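Local coordinates for protein decapping nuclease RAI1 (Scheffersomyces stipitis, PDB 5BTO) that removes NAD caps from RNA 5' ends, a metal-dependent hydrolase that also releases m7G caps and pyrophosphate and directly stimulates the exoribonuclease RAT1, at residues A[261-266]-A[270-275]; A[315-320]-A[331-336]; A[349-354]-A[371-376]; A[132-137]-A[143-148]. One frame throughout, in Å; residues are numbered along the deposited sequence.

Contact 1: A[261-266]-A[270-275]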
loop_
_atom_site.group_PDB
_atom_site.type_symbol
_atom_site.label_atom_id
_atom_site.label_comp_id
_atom_site.label_asym_id
_atom_site.label_seq_id
_atom_site.Cartn_x
_atom_site.Cartn_y
_atom_site.Cartn_z
ATOM N N ARG A 261 22.367 11.983 24.621
ATOM C CA ARG A 261 23.237 11.420 25.646
ATOM C C ARG A 261 24.449 10.753 25.000
ATOM O O ARG A 261 24.352 10.221 23.893
ATOM C CB ARG A 261 22.459 10.412 26.500
ATOM C CG ARG A 261 23.259 9.794 27.637
ATOM C CD ARG A 261 22.372 9.019 28.591
ATOM N NE ARG A 261 23.159 8.388 29.648
ATOM C CZ ARG A 261 22.633 7.775 30.705
ATOM N NH1 ARG A 261 21.316 7.721 30.854
ATOM N NH2 ARG A 261 23.425 7.221 31.617
ATOM N N ILE A 262 25.591 10.798 25.683
ATOM C CA ILE A 262 26.778 10.082 25.226
ATOM C C ILE A 262 26.464 8.618 24.949
ATOM O O ILE A 262 25.578 8.037 25.577
ATOM C CB ILE A 262 27.938 10.162 26.244
ATOM C CG1 ILE A 262 27.475 9.733 27.633
ATOM C CG2 ILE A 262 28.500 11.576 26.300
ATOM C CD1 ILE A 262 28.603 9.765 28.677
ATOM N N LEU A 263 27.194 8.042 23.998
ATOM C CA LEU A 263 26.930 6.696 23.508
ATOM C C LEU A 263 27.699 5.666 24.326
ATOM O O LEU A 263 28.694 5.116 23.870
ATOM C CB LEU A 263 27.324 6.590 22.036
ATOM C CG LEU A 263 26.692 7.613 21.090
ATOM C CD1 LEU A 263 27.109 7.356 19.638
ATOM C CD2 LEU A 263 25.178 7.577 21.222
ATOM N N GLU A 264 27.216 5.384 25.529
ATOM C CA GLU A 264 27.954 4.513 26.442
ATOM C C GLU A 264 27.462 3.065 26.470
ATOM O O GLU A 264 27.966 2.244 27.243
ATOM C CB GLU A 264 27.989 5.118 27.850
ATOM C CG GLU A 264 26.660 5.657 28.354
ATOM C CD GLU A 264 26.808 6.356 29.696
ATOM O OE1 GLU A 264 27.862 6.171 30.337
ATOM O OE2 GLU A 264 25.885 7.095 30.105
ATOM N N SER A 265 26.484 2.751 25.631
ATOM C CA SER A 265 25.957 1.389 25.552
ATOM C C SER A 265 25.274 1.194 24.208
ATOM O O SER A 265 24.972 2.165 23.520
ATOM C CB SER A 265 24.944 1.133 26.669
ATOM O OG SER A 265 23.767 1.904 26.464
ATOM N N ASN A 266 25.036 -0.063 23.839
ATOM C CA ASN A 266 24.312 -0.357 22.603
ATOM C C ASN A 266 22.936 0.284 22.623
ATOM O O ASN A 266 22.469 0.826 21.612
ATOM C CB ASN A 266 24.197 -1.869 22.386
ATOM C CG ASN A 266 25.542 -2.530 22.148
ATOM O OD1 ASN A 266 26.454 -1.925 21.587
ATOM N ND2 ASN A 266 25.669 -3.781 22.576
ATOM N N VAL A 270 21.106 2.796 19.983
ATOM C CA VAL A 270 19.734 2.637 19.488
ATOM C C VAL A 270 18.941 3.933 19.579
ATOM O O VAL A 270 18.301 4.362 18.597
ATOM C CB VAL A 270 18.987 1.552 20.276
ATOM C CG1 VAL A 270 17.477 1.655 20.043
ATOM C CG2 VAL A 270 19.508 0.191 19.883
ATOM N N ASN A 271 18.975 4.548 20.760
ATOM C CA ASN A 271 18.257 5.793 20.995
ATOM C C ASN A 271 18.750 6.845 20.019
ATOM O O ASN A 271 17.959 7.574 19.418
ATOM C CB ASN A 271 18.458 6.307 22.427
ATOM C CG ASN A 271 17.764 5.448 23.476
ATOM O OD1 ASN A 271 16.835 4.705 23.172
ATOM N ND2 ASN A 271 18.215 5.562 24.728
ATOM N N PHE A 272 20.066 6.919 19.856
ATOM C CA PHE A 272 20.635 7.948 19.005
ATOM C C PHE A 272 20.204 7.770 17.556
ATOM O O PHE A 272 19.892 8.749 16.858
ATOM C CB PHE A 272 22.162 7.941 19.104
ATOM C CG PHE A 272 22.832 8.991 18.260
ATOM C CD1 PHE A 272 22.352 10.290 18.238
ATOM C CD2 PHE A 272 23.936 8.678 17.495
ATOM C CE1 PHE A 272 22.966 11.258 17.453
ATOM C CE2 PHE A 272 24.564 9.649 16.714
ATOM C CZ PHE A 272 24.074 10.940 16.696
ATOM N N GLU A 273 20.191 6.524 17.092
ATOM C CA GLU A 273 19.876 6.286 15.689
ATOM C C GLU A 273 18.491 6.795 15.315
ATOM O O GLU A 273 18.312 7.357 14.229
ATOM C CB GLU A 273 20.011 4.813 15.310
ATOM C CG GLU A 273 19.873 4.604 13.809
ATOM C CD GLU A 273 19.782 3.155 13.433
ATOM O OE1 GLU A 273 18.701 2.563 13.636
ATOM O OE2 GLU A 273 20.788 2.614 12.934
ATOM N N LYS A 274 17.518 6.596 16.203
ATOM C CA LYS A 274 16.167 7.101 15.975
ATOM C C LYS A 274 16.184 8.616 15.807
ATOM O O LYS A 274 15.508 9.161 14.930
ATOM C CB LYS A 274 15.229 6.728 17.132
ATOM C CG LYS A 274 14.977 5.245 17.280
ATOM C CD LYS A 274 14.070 4.967 18.474
ATOM C CE LYS A 274 12.850 5.885 18.469
ATOM N NZ LYS A 274 12.104 5.825 17.179
ATOM N N LYS A 275 16.962 9.289 16.653
ATOM C CA LYS A 275 17.032 10.747 16.625
ATOM C C LYS A 275 17.765 11.209 15.378
ATOM O O LYS A 275 17.370 12.182 14.730
ATOM C CB LYS A 275 17.750 11.285 17.872
ATOM C CG LYS A 275 17.015 11.049 19.191
ATOM C CD LYS A 275 17.829 11.583 20.373
ATOM C CE LYS A 275 17.205 11.206 21.706
ATOM N NZ LYS A 275 18.012 11.738 22.838
#
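Leu263 crosses the Phe272 side chain obliquely, one methyl at its root and the other beside ring atom CD2. The nearest approach is that of Leu263 CD2, 3.7 Å from Phe272 CB, and the same methyl stands 4.0 Å from Phe272 CG. The other branch reaches a little further along the ring, with Leu263 CD1 at 4.1 Å from Phe272 CD2. Phe272 points its CB at the 261-266 loop; with CG opposite the backbone N (chi1 -179°), CB and the near part of the ring meet the leucine. The ring also makes edge-to-face contacts with Tyr293 and Phe295 of the neighbouring sheet. Leu263 is the centre of an inverse gamma turn, and its side chain faces Phe272.

Further along, the backbone closes the connection: Val270 N donates to Asn266 O over 2.9 Å, an i to i+4 bond of the first helical turn, and Val270 CG2 packs 3.5 Å from the same Asn266 O. Ser265 is the N-cap of that helix, its OG accepting from Gln268 N.

On the loop itself, Arg261 approaches Glu264 side-on and gives both NE and NH2 to one oxygen. Arg261 NH2 lies 2.9 Å from Glu264 OE2, while Asp298 offers NH2 a second carboxylate.

The arrangement is the turn from strand 254-261 into helix 266-286 in a PD-(D/E)XK nuclease core. That strand carries the metal ligands Glu256 and Leu257 and the substrate-binding Lys258, whose side chain is about 7 Å from that of Phe272.

Contact 2: A[315-320]-A[331-336]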
loop_
_atom_site.group_PDB
_atom_site.type_symbol
_atom_site.label_atom_id
_atom_site.label_comp_id
_atom_site.label_asym_id
_atom_site.label_seq_id
_atom_site.Cartn_x
_atom_site.Cartn_y
_atom_site.Cartn_z
ATOM N N LEU A 315 24.223 6.627 4.975
ATOM C CA LEU A 315 25.199 5.544 4.951
ATOM C C LEU A 315 25.666 5.170 6.366
ATOM O O LEU A 315 25.888 3.991 6.666
ATOM C CB LEU A 315 26.387 5.900 4.054
ATOM C CG LEU A 315 27.446 4.813 3.891
ATOM C CD1 LEU A 315 26.859 3.531 3.303
ATOM C CD2 LEU A 315 28.585 5.338 3.033
ATOM N N LEU A 316 25.804 6.163 7.241
ATOM C CA LEU A 316 26.091 5.858 8.648
ATOM C C LEU A 316 25.031 4.929 9.236
ATOM O O LEU A 316 25.345 3.959 9.929
ATOM C CB LEU A 316 26.174 7.126 9.487
ATOM C CG LEU A 316 27.439 7.964 9.361
ATOM C CD1 LEU A 316 27.321 9.194 10.240
ATOM C CD2 LEU A 316 28.655 7.120 9.763
ATOM N N ILE A 317 23.769 5.232 8.961
ATOM C CA ILE A 317 22.676 4.397 9.458
ATOM C C ILE A 317 22.716 2.992 8.837
ATOM O O ILE A 317 22.589 1.975 9.539
ATOM C CB ILE A 317 21.323 5.090 9.214
ATOM C CG1 ILE A 317 21.181 6.298 10.153
ATOM C CG2 ILE A 317 20.153 4.131 9.431
ATOM C CD1 ILE A 317 19.955 7.132 9.879
ATOM N N LYS A 318 22.916 2.933 7.529
ATOM C CA LYS A 318 22.989 1.652 6.837
ATOM C C LYS A 318 24.088 0.761 7.404
ATOM O O LYS A 318 23.896 -0.450 7.565
ATOM C CB LYS A 318 23.201 1.855 5.335
ATOM C CG LYS A 318 23.192 0.564 4.526
ATOM C CD LYS A 318 23.313 0.861 3.043
ATOM C CE LYS A 318 23.192 -0.403 2.203
ATOM N NZ LYS A 318 21.793 -0.937 2.175
ATOM N N ASN A 319 25.245 1.360 7.687
ATOM C CA ASN A 319 26.395 0.612 8.181
ATOM C C ASN A 319 26.409 0.308 9.680
ATOM O O ASN A 319 27.363 -0.307 10.185
ATOM C CB ASN A 319 27.680 1.331 7.795
ATOM C CG ASN A 319 27.988 1.199 6.328
ATOM O OD1 ASN A 319 27.501 0.287 5.666
ATOM N ND2 ASN A 319 28.800 2.107 5.807
ATOM N N ASN A 320 25.367 0.732 10.384
ATOM C CA ASN A 320 25.203 0.388 11.800
ATOM C C ASN A 320 24.613 -1.014 11.992
ATOM O O ASN A 320 23.453 -1.248 11.677
ATOM C CB ASN A 320 24.299 1.415 12.489
ATOM C CG ASN A 320 24.047 1.084 13.947
ATOM O OD1 ASN A 320 24.775 0.294 14.550
ATOM N ND2 ASN A 320 23.016 1.690 14.524
ATOM N N ILE A 331 16.172 0.890 9.706
ATOM C CA ILE A 331 15.913 2.164 9.033
ATOM C C ILE A 331 16.656 2.196 7.704
ATOM O O ILE A 331 17.827 1.830 7.625
ATOM C CB ILE A 331 16.345 3.373 9.902
ATOM C CG1 ILE A 331 15.407 3.514 11.108
ATOM C CG2 ILE A 331 16.346 4.658 9.080
ATOM C CD1 ILE A 331 15.883 4.479 12.184
ATOM N N ASN A 332 15.958 2.637 6.664
ATOM C CA ASN A 332 16.519 2.772 5.328
ATOM C C ASN A 332 15.996 4.083 4.775
ATOM O O ASN A 332 14.794 4.233 4.577
ATOM C CB ASN A 332 16.083 1.593 4.449
ATOM C CG ASN A 332 16.656 1.656 3.036
ATOM O OD1 ASN A 332 16.714 2.715 2.420
ATOM N ND2 ASN A 332 17.084 0.503 2.518
ATOM N N CYS A 333 16.891 5.040 4.545
ATOM C CA CYS A 333 16.462 6.378 4.144
ATOM C C CYS A 333 15.844 6.399 2.754
ATOM O O CYS A 333 14.947 7.189 2.483
ATOM C CB CYS A 333 17.621 7.375 4.229
ATOM S SG CYS A 333 18.213 7.614 5.930
ATOM N N THR A 334 16.325 5.530 1.871
ATOM C CA THR A 334 15.767 5.451 0.518
ATOM C C THR A 334 14.320 4.968 0.541
ATOM O O THR A 334 13.455 5.506 -0.159
ATOM C CB THR A 334 16.602 4.524 -0.375
ATOM O OG1 THR A 334 17.939 5.027 -0.457
ATOM C CG2 THR A 334 16.015 4.458 -1.779
ATOM N N THR A 335 14.061 3.948 1.348
ATOM C CA THR A 335 12.706 3.427 1.491
ATOM C C THR A 335 11.779 4.505 2.051
ATOM O O THR A 335 10.638 4.677 1.588
ATOM C CB THR A 335 12.689 2.193 2.422
ATOM O OG1 THR A 335 13.601 1.214 1.921
ATOM C CG2 THR A 335 11.306 1.589 2.486
ATOM N N ALA A 336 12.264 5.227 3.058
ATOM C CA ALA A 336 11.497 6.306 3.664
ATOM C C ALA A 336 11.098 7.315 2.590
ATOM O O ALA A 336 9.936 7.739 2.516
ATOM C CB ALA A 336 12.305 6.989 4.782
#
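Apolar contact between Ile317 and Ile331 carries most of this junction; the two side chains cross obliquely and meet by their short branches. Ile317 CG2 lies 3.9 Å from Ile331 CG2 and 3.7 Å from Ile331 O, so the methyl sits against both the side chain and the backbone of the loop. In Ile317, chi1 of -71° sets CG2 opposite the backbone N and leaves CG1 opposite the carbonyl carbon. The end of that longer arm makes a second, looser contact, Ile317 CD1 standing 4.3 Å from Cys333 SG. All three residues are buried, and helix 266-286 covers the group: Glu273 touches both isoleucines, Phe277 packs on Ile331 and Trp280 on Cys333.

The contact thus joins the end of the short helix 313-318 to the start of helix 333-350, two helices separated in sequence by an irregular loop and brought together beside helix 266-286 of the nuclease domain.

The hydrogen bonds within 331-336 gather at the helix start. Asn332 is the N-cap of helix 333-350: its OD1 accepts from Thr335 N at 3.1 Å along a fairly straight path (163° at the hydrogen), with the donor 57° above the amide carbonyl plane. The bond from Thr334 N to the same OD1, 2.9 Å long, is bent and weak. The backbone of Asn332 takes part as well, its O accepting from Ala336 N at 3.1 Å.

Charge enters at the other helix end, where Lys330 NZ donates to the carbonyl oxygens of Ile317 and Lys318. Thr335 also packs on Ala196 of the second subunit.

Contact 3: A[349-354]-A[371-376]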
loop_
_atom_site.group_PDB
_atom_site.type_symbol
_atom_site.label_atom_id
_atom_site.label_comp_id
_atom_site.label_asym_id
_atom_site.label_seq_id
_atom_site.Cartn_x
_atom_site.Cartn_y
_atom_site.Cartn_z
ATOM N N GLN A 349 -3.420 13.250 -6.013
ATOM C CA GLN A 349 -4.324 12.504 -6.885
ATOM C C GLN A 349 -5.744 12.416 -6.329
ATOM O O GLN A 349 -6.722 12.432 -7.090
ATOM C CB GLN A 349 -3.798 11.087 -7.124
ATOM C CG GLN A 349 -2.654 10.984 -8.119
ATOM C CD GLN A 349 -2.214 9.544 -8.347
ATOM O OE1 GLN A 349 -2.879 8.607 -7.905
ATOM N NE2 GLN A 349 -1.089 9.363 -9.041
ATOM N N GLU A 350 -5.860 12.329 -5.007
ATOM C CA GLU A 350 -7.146 12.021 -4.372
ATOM C C GLU A 350 -7.947 13.233 -3.887
ATOM O O GLU A 350 -9.154 13.128 -3.659
ATOM C CB GLU A 350 -6.940 11.036 -3.215
ATOM C CG GLU A 350 -6.363 9.698 -3.648
ATOM C CD GLU A 350 -7.257 8.981 -4.642
ATOM O OE1 GLU A 350 -8.495 9.145 -4.566
ATOM O OE2 GLU A 350 -6.723 8.265 -5.510
ATOM N N ILE A 351 -7.295 14.380 -3.739
ATOM C CA ILE A 351 -7.991 15.582 -3.295
ATOM C C ILE A 351 -8.199 16.509 -4.488
ATOM O O ILE A 351 -7.242 17.043 -5.014
ATOM C CB ILE A 351 -7.188 16.321 -2.193
ATOM C CG1 ILE A 351 -7.003 15.416 -0.971
ATOM C CG2 ILE A 351 -7.878 17.625 -1.796
ATOM C CD1 ILE A 351 -6.117 15.996 0.109
ATOM N N PRO A 352 -9.456 16.674 -4.941
ATOM C CA PRO A 352 -9.722 17.536 -6.104
ATOM C C PRO A 352 -9.187 18.947 -5.890
ATOM O O PRO A 352 -9.533 19.593 -4.904
ATOM C CB PRO A 352 -11.253 17.544 -6.198
ATOM C CG PRO A 352 -11.671 16.265 -5.564
ATOM C CD PRO A 352 -10.675 16.015 -4.446
ATOM N N ARG A 353 -8.347 19.421 -6.803
ATOM C CA ARG A 353 -7.636 20.667 -6.562
ATOM C C ARG A 353 -8.531 21.881 -6.696
ATOM O O ARG A 353 -8.273 22.913 -6.081
ATOM C CB ARG A 353 -6.440 20.823 -7.502
ATOM C CG ARG A 353 -5.455 21.885 -7.036
ATOM C CD ARG A 353 -4.448 21.318 -6.031
ATOM N NE ARG A 353 -3.604 20.319 -6.672
ATOM C CZ ARG A 353 -2.468 20.598 -7.301
ATOM N NH1 ARG A 353 -2.024 21.853 -7.363
ATOM N NH2 ARG A 353 -1.780 19.624 -7.875
ATOM N N ASP A 354 -9.573 21.767 -7.516
ATOM C CA ASP A 354 -10.401 22.924 -7.814
ATOM C C ASP A 354 -11.708 22.954 -7.026
ATOM O O ASP A 354 -12.570 23.793 -7.286
ATOM C CB ASP A 354 -10.689 22.992 -9.313
ATOM C CG ASP A 354 -9.425 23.088 -10.140
ATOM O OD1 ASP A 354 -8.411 23.600 -9.618
ATOM O OD2 ASP A 354 -9.447 22.655 -11.313
ATOM N N PHE A 371 -3.415 4.140 7.276
ATOM C CA PHE A 371 -3.196 5.505 6.820
ATOM C C PHE A 371 -4.395 5.880 5.962
ATOM O O PHE A 371 -4.651 5.241 4.940
ATOM C CB PHE A 371 -1.916 5.564 5.993
ATOM C CG PHE A 371 -1.417 6.964 5.735
ATOM C CD1 PHE A 371 -1.923 7.705 4.678
ATOM C CD2 PHE A 371 -0.439 7.526 6.538
ATOM C CE1 PHE A 371 -1.461 8.991 4.421
ATOM C CE2 PHE A 371 0.017 8.809 6.294
ATOM C CZ PHE A 371 -0.489 9.549 5.232
ATOM N N THR A 372 -5.137 6.901 6.376
ATOM C CA THR A 372 -6.402 7.203 5.719
ATOM C C THR A 372 -6.555 8.670 5.358
ATOM O O THR A 372 -5.912 9.551 5.948
ATOM C CB THR A 372 -7.605 6.811 6.594
ATOM O OG1 THR A 372 -7.547 7.518 7.840
ATOM C CG2 THR A 372 -7.627 5.299 6.854
ATOM N N LEU A 373 -7.428 8.908 4.384
ATOM C CA LEU A 373 -7.826 10.239 3.961
ATOM C C LEU A 373 -9.344 10.292 4.073
ATOM O O LEU A 373 -10.038 9.492 3.451
ATOM C CB LEU A 373 -7.413 10.460 2.511
ATOM C CG LEU A 373 -7.855 11.740 1.801
ATOM C CD1 LEU A 373 -7.239 12.983 2.438
ATOM C CD2 LEU A 373 -7.500 11.665 0.313
ATOM N N ARG A 374 -9.847 11.227 4.870
ATOM C CA ARG A 374 -11.280 11.335 5.139
ATOM C C ARG A 374 -11.784 12.743 4.847
ATOM O O ARG A 374 -11.131 13.725 5.195
ATOM C CB ARG A 374 -11.537 10.963 6.601
ATOM C CG ARG A 374 -12.892 11.332 7.127
ATOM C CD ARG A 374 -13.105 10.713 8.493
ATOM N NE ARG A 374 -12.296 11.337 9.535
ATOM C CZ ARG A 374 -12.708 12.364 10.269
ATOM N NH1 ARG A 374 -13.909 12.886 10.057
ATOM N NH2 ARG A 374 -11.929 12.872 11.214
ATOM N N GLU A 375 -12.945 12.838 4.201
ATOM C CA GLU A 375 -13.583 14.127 3.956
ATOM C C GLU A 375 -14.256 14.612 5.238
ATOM O O GLU A 375 -15.044 13.885 5.845
ATOM C CB GLU A 375 -14.632 14.003 2.836
ATOM C CG GLU A 375 -15.337 15.308 2.490
ATOM C CD GLU A 375 -16.351 15.151 1.370
ATOM O OE1 GLU A 375 -16.241 14.182 0.581
ATOM O OE2 GLU A 375 -17.266 16.000 1.284
ATOM N N LEU A 376 -13.949 15.841 5.648
ATOM C CA LEU A 376 -14.551 16.422 6.843
ATOM C C LEU A 376 -15.941 16.960 6.505
ATOM O O LEU A 376 -16.254 17.192 5.337
ATOM C CB LEU A 376 -13.659 17.544 7.403
ATOM C CG LEU A 376 -12.289 17.076 7.914
ATOM C CD1 LEU A 376 -11.323 18.235 8.183
ATOM C CD2 LEU A 376 -12.459 16.203 9.161
#
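Glu350 contributes the one flat group among the three residues that touch here, yet its carboxylate turns away to Lys10 and its first carbon does the touching: Glu350 CB lies 3.6 Å from Leu373 CD2. From there the chain folds back, with CG placed opposite the carbonyl carbon (chi1 -62°) and a second bend at chi2 (-60°), and OE1 ends in a salt bridge to Lys10 NZ on the edge strand 9-12. Among flat groups close by, the Phe371 ring meets Trp339 edge-to-face. From outside the two segments, the side chain of Tyr360 touches both Ile351 and Leu373, and that of Trp346 also touches Leu373.

Leu373 carries the strand's side of the contact. With its CG opposite the backbone N (chi1 174°), both methyls face the end of the helix and meet two neighbours there. CD2 is shared, since Leu373 CD2 also lies 4.0 Å from Ile351 CG1, while Leu373 CD1 takes the end of the isoleucine at 4.0 Å from Ile351 CD1. The long arm of Ile351 therefore runs obliquely over the fork of the leucine, with its CG1 facing both methyls. Ile351 is the first residue to leave helical geometry after helix 333-350, and its side chain is buried.

Apolar contacts alone join the two segments. They seat the C-terminal end of helix 333-350 on the antiparallel strand 370-375 of the large mixed sheet, a helix-on-sheet packing well away from the metal and substrate sites.

Contact 4: A[132-137]-A[143-148]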
loop_
_atom_site.group_PDB
_atom_site.type_symbol
_atom_site.label_atom_id
_atom_site.label_comp_id
_atom_site.label_asym_id
_atom_site.label_seq_id
_atom_site.Cartn_x
_atom_site.Cartn_y
_atom_site.Cartn_z
ATOM N N VAL A 132 -0.351 10.362 13.473
ATOM C CA VAL A 132 -0.266 11.546 12.627
ATOM C C VAL A 132 -1.679 12.002 12.307
ATOM O O VAL A 132 -2.534 11.194 11.937
ATOM C CB VAL A 132 0.478 11.267 11.305
ATOM C CG1 VAL A 132 0.523 12.525 10.433
ATOM C CG2 VAL A 132 1.889 10.772 11.576
ATOM N N ASP A 133 -1.940 13.293 12.467
ATOM C CA ASP A 133 -3.229 13.854 12.064
ATOM C C ASP A 133 -3.024 15.211 11.405
ATOM O O ASP A 133 -2.514 16.142 12.030
ATOM C CB ASP A 133 -4.180 13.966 13.254
ATOM C CG ASP A 133 -4.686 12.615 13.716
ATOM O OD1 ASP A 133 -5.638 12.084 13.097
ATOM O OD2 ASP A 133 -4.130 12.079 14.695
ATOM N N LEU A 134 -3.401 15.308 10.135
ATOM C CA LEU A 134 -3.219 16.542 9.385
ATOM C C LEU A 134 -4.511 16.994 8.742
ATOM O O LEU A 134 -5.291 16.175 8.257
ATOM C CB LEU A 134 -2.169 16.354 8.298
ATOM C CG LEU A 134 -0.804 15.800 8.719
ATOM C CD1 LEU A 134 0.008 15.445 7.487
ATOM C CD2 LEU A 134 -0.068 16.819 9.596
ATOM N N ASN A 135 -4.740 18.302 8.744
ATOM C CA ASN A 135 -5.859 18.882 8.005
ATOM C C ASN A 135 -5.346 19.337 6.650
ATOM O O ASN A 135 -4.256 19.903 6.556
ATOM C CB ASN A 135 -6.452 20.072 8.752
ATOM C CG ASN A 135 -7.148 19.672 10.029
ATOM O OD1 ASN A 135 -7.690 18.573 10.134
ATOM N ND2 ASN A 135 -7.144 20.565 11.010
ATOM N N VAL A 136 -6.117 19.078 5.600
ATOM C CA VAL A 136 -5.715 19.444 4.256
ATOM C C VAL A 136 -6.882 20.097 3.554
ATOM O O VAL A 136 -8.007 19.611 3.624
ATOM C CB VAL A 136 -5.296 18.216 3.427
ATOM C CG1 VAL A 136 -4.792 18.652 2.063
ATOM C CG2 VAL A 136 -4.253 17.390 4.166
ATOM N N LEU A 137 -6.637 21.196 2.860
ATOM C CA LEU A 137 -7.728 21.738 2.060
ATOM C C LEU A 137 -7.230 22.425 0.810
ATOM O O LEU A 137 -6.107 22.959 0.771
ATOM C CB LEU A 137 -8.608 22.664 2.887
ATOM C CG LEU A 137 -7.922 23.904 3.431
ATOM C CD1 LEU A 137 -7.937 24.997 2.369
ATOM C CD2 LEU A 137 -8.609 24.367 4.683
ATOM N N LEU A 143 -2.902 23.028 -2.214
ATOM C CA LEU A 143 -3.254 22.348 -0.968
ATOM C C LEU A 143 -2.533 22.975 0.218
ATOM O O LEU A 143 -1.325 23.171 0.183
ATOM C CB LEU A 143 -2.913 20.856 -1.025
ATOM C CG LEU A 143 -3.626 20.002 -2.069
ATOM C CD1 LEU A 143 -3.330 18.513 -1.806
ATOM C CD2 LEU A 143 -5.139 20.278 -2.055
ATOM N N PHE A 144 -3.288 23.288 1.263
ATOM C CA PHE A 144 -2.728 23.820 2.501
ATOM C C PHE A 144 -2.831 22.745 3.569
ATOM O O PHE A 144 -3.901 22.157 3.760
ATOM C CB PHE A 144 -3.482 25.093 2.918
ATOM C CG PHE A 144 -3.356 26.217 1.927
ATOM C CD1 PHE A 144 -4.097 26.211 0.752
ATOM C CD2 PHE A 144 -2.500 27.275 2.169
ATOM C CE1 PHE A 144 -3.983 27.238 -0.172
ATOM C CE2 PHE A 144 -2.378 28.310 1.253
ATOM C CZ PHE A 144 -3.112 28.290 0.080
ATOM N N ILE A 145 -1.714 22.449 4.233
ATOM C CA ILE A 145 -1.672 21.339 5.191
ATOM C C ILE A 145 -1.150 21.812 6.538
ATOM O O ILE A 145 -0.064 22.404 6.611
ATOM C CB ILE A 145 -0.765 20.201 4.678
ATOM C CG1 ILE A 145 -1.247 19.728 3.295
ATOM C CG2 ILE A 145 -0.728 19.027 5.683
ATOM C CD1 ILE A 145 -0.442 18.584 2.703
ATOM N N ASN A 146 -1.916 21.569 7.600
ATOM C CA ASN A 146 -1.443 21.854 8.955
ATOM C C ASN A 146 -1.882 20.777 9.922
ATOM O O ASN A 146 -2.767 19.982 9.616
ATOM C CB ASN A 146 -1.935 23.214 9.472
ATOM C CG ASN A 146 -1.109 23.714 10.668
ATOM O OD1 ASN A 146 -0.002 23.229 10.921
ATOM N ND2 ASN A 146 -1.642 24.673 11.402
ATOM N N SER A 147 -1.270 20.754 11.098
ATOM C CA SER A 147 -1.782 19.928 12.182
ATOM C C SER A 147 -3.108 20.504 12.666
ATOM O O SER A 147 -3.429 21.670 12.410
ATOM C CB SER A 147 -0.786 19.898 13.341
ATOM O OG SER A 147 -0.411 21.215 13.718
ATOM N N ASP A 148 -3.880 19.685 13.371
ATOM C CA ASP A 148 -5.148 20.144 13.911
ATOM C C ASP A 148 -4.988 20.648 15.343
ATOM O O ASP A 148 -4.517 19.924 16.222
ATOM C CB ASP A 148 -6.180 19.024 13.851
ATOM C CG ASP A 148 -7.558 19.483 14.282
ATOM O OD1 ASP A 148 -8.252 20.144 13.482
ATOM O OD2 ASP A 148 -7.953 19.176 15.421
HETATM O O HOH W 1 -3.064 17.214 14.524
HETATM O O HOH W 2 -5.557 22.999 11.135
#
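Val136 and Ile145 stand side by side across a beta hairpin, pointing the same way from two central strands of the large mixed sheet. Ile145 CG1 rests against both valine methyls, 3.9 Å from Val136 CG1, while Ile145 CG2 lies 4.0 Å from Leu134 CB; the isoleucine thus fills the hollow between Leu134 and Val136. Val136 in turn fits between Ile145 and Leu143, Val136 CG1 being 4.1 Å from Leu143 CD1.

The other face carries Asn135, Leu137, Phe144 and Asn146. Antiparallel hydrogen-bonded pairs join Asn135 with Asn146 and Leu137 with Phe144, and Leu137 O also lies at the edge of the Phe144 ring, in its plane.

Near Asp148 two waters extend the ladder. One molecule bridges Asp133 O and Asp148 N, another links Asn135 ND2 to Ser147 O. Asp148 also caps the following helix, through OD2 to Ile151 N. Nearby, the side chain of Asn146 is about 4 Å from that of substrate-binding Tyr114. With the amide and carboxylate planes 82° apart, Asn135 ND2 donates in its own plane to the anti lone pair of Asp148 OD1, 2.7 Å away and nearly straight at 173°.

How the contacts relate
Along the chain the order is contact 4, contact 1, contact 2, contact 3, each closing before the next opens, all within the one nuclease domain. They form two neighbouring pairs. Contacts 1 and 2, with centres 16 Å apart, meet where Glu273 OE2 probably hydrogen-bonds Asn320 ND2 at 2.9 Å. Contacts 3 and 4, with centres 11 Å apart, both reach the ten-stranded sheet, and Ile351 packs on Val136 and Leu143. Helix 333-350 spans the pairs: contact 2 holds its start and contact 3 its end, their centres 31 Å apart. It thereby connects the surroundings of helix 266-286 with the large sheet; contact 4, in that sheet, lies on the opposite side of the chain's centre from contact 1.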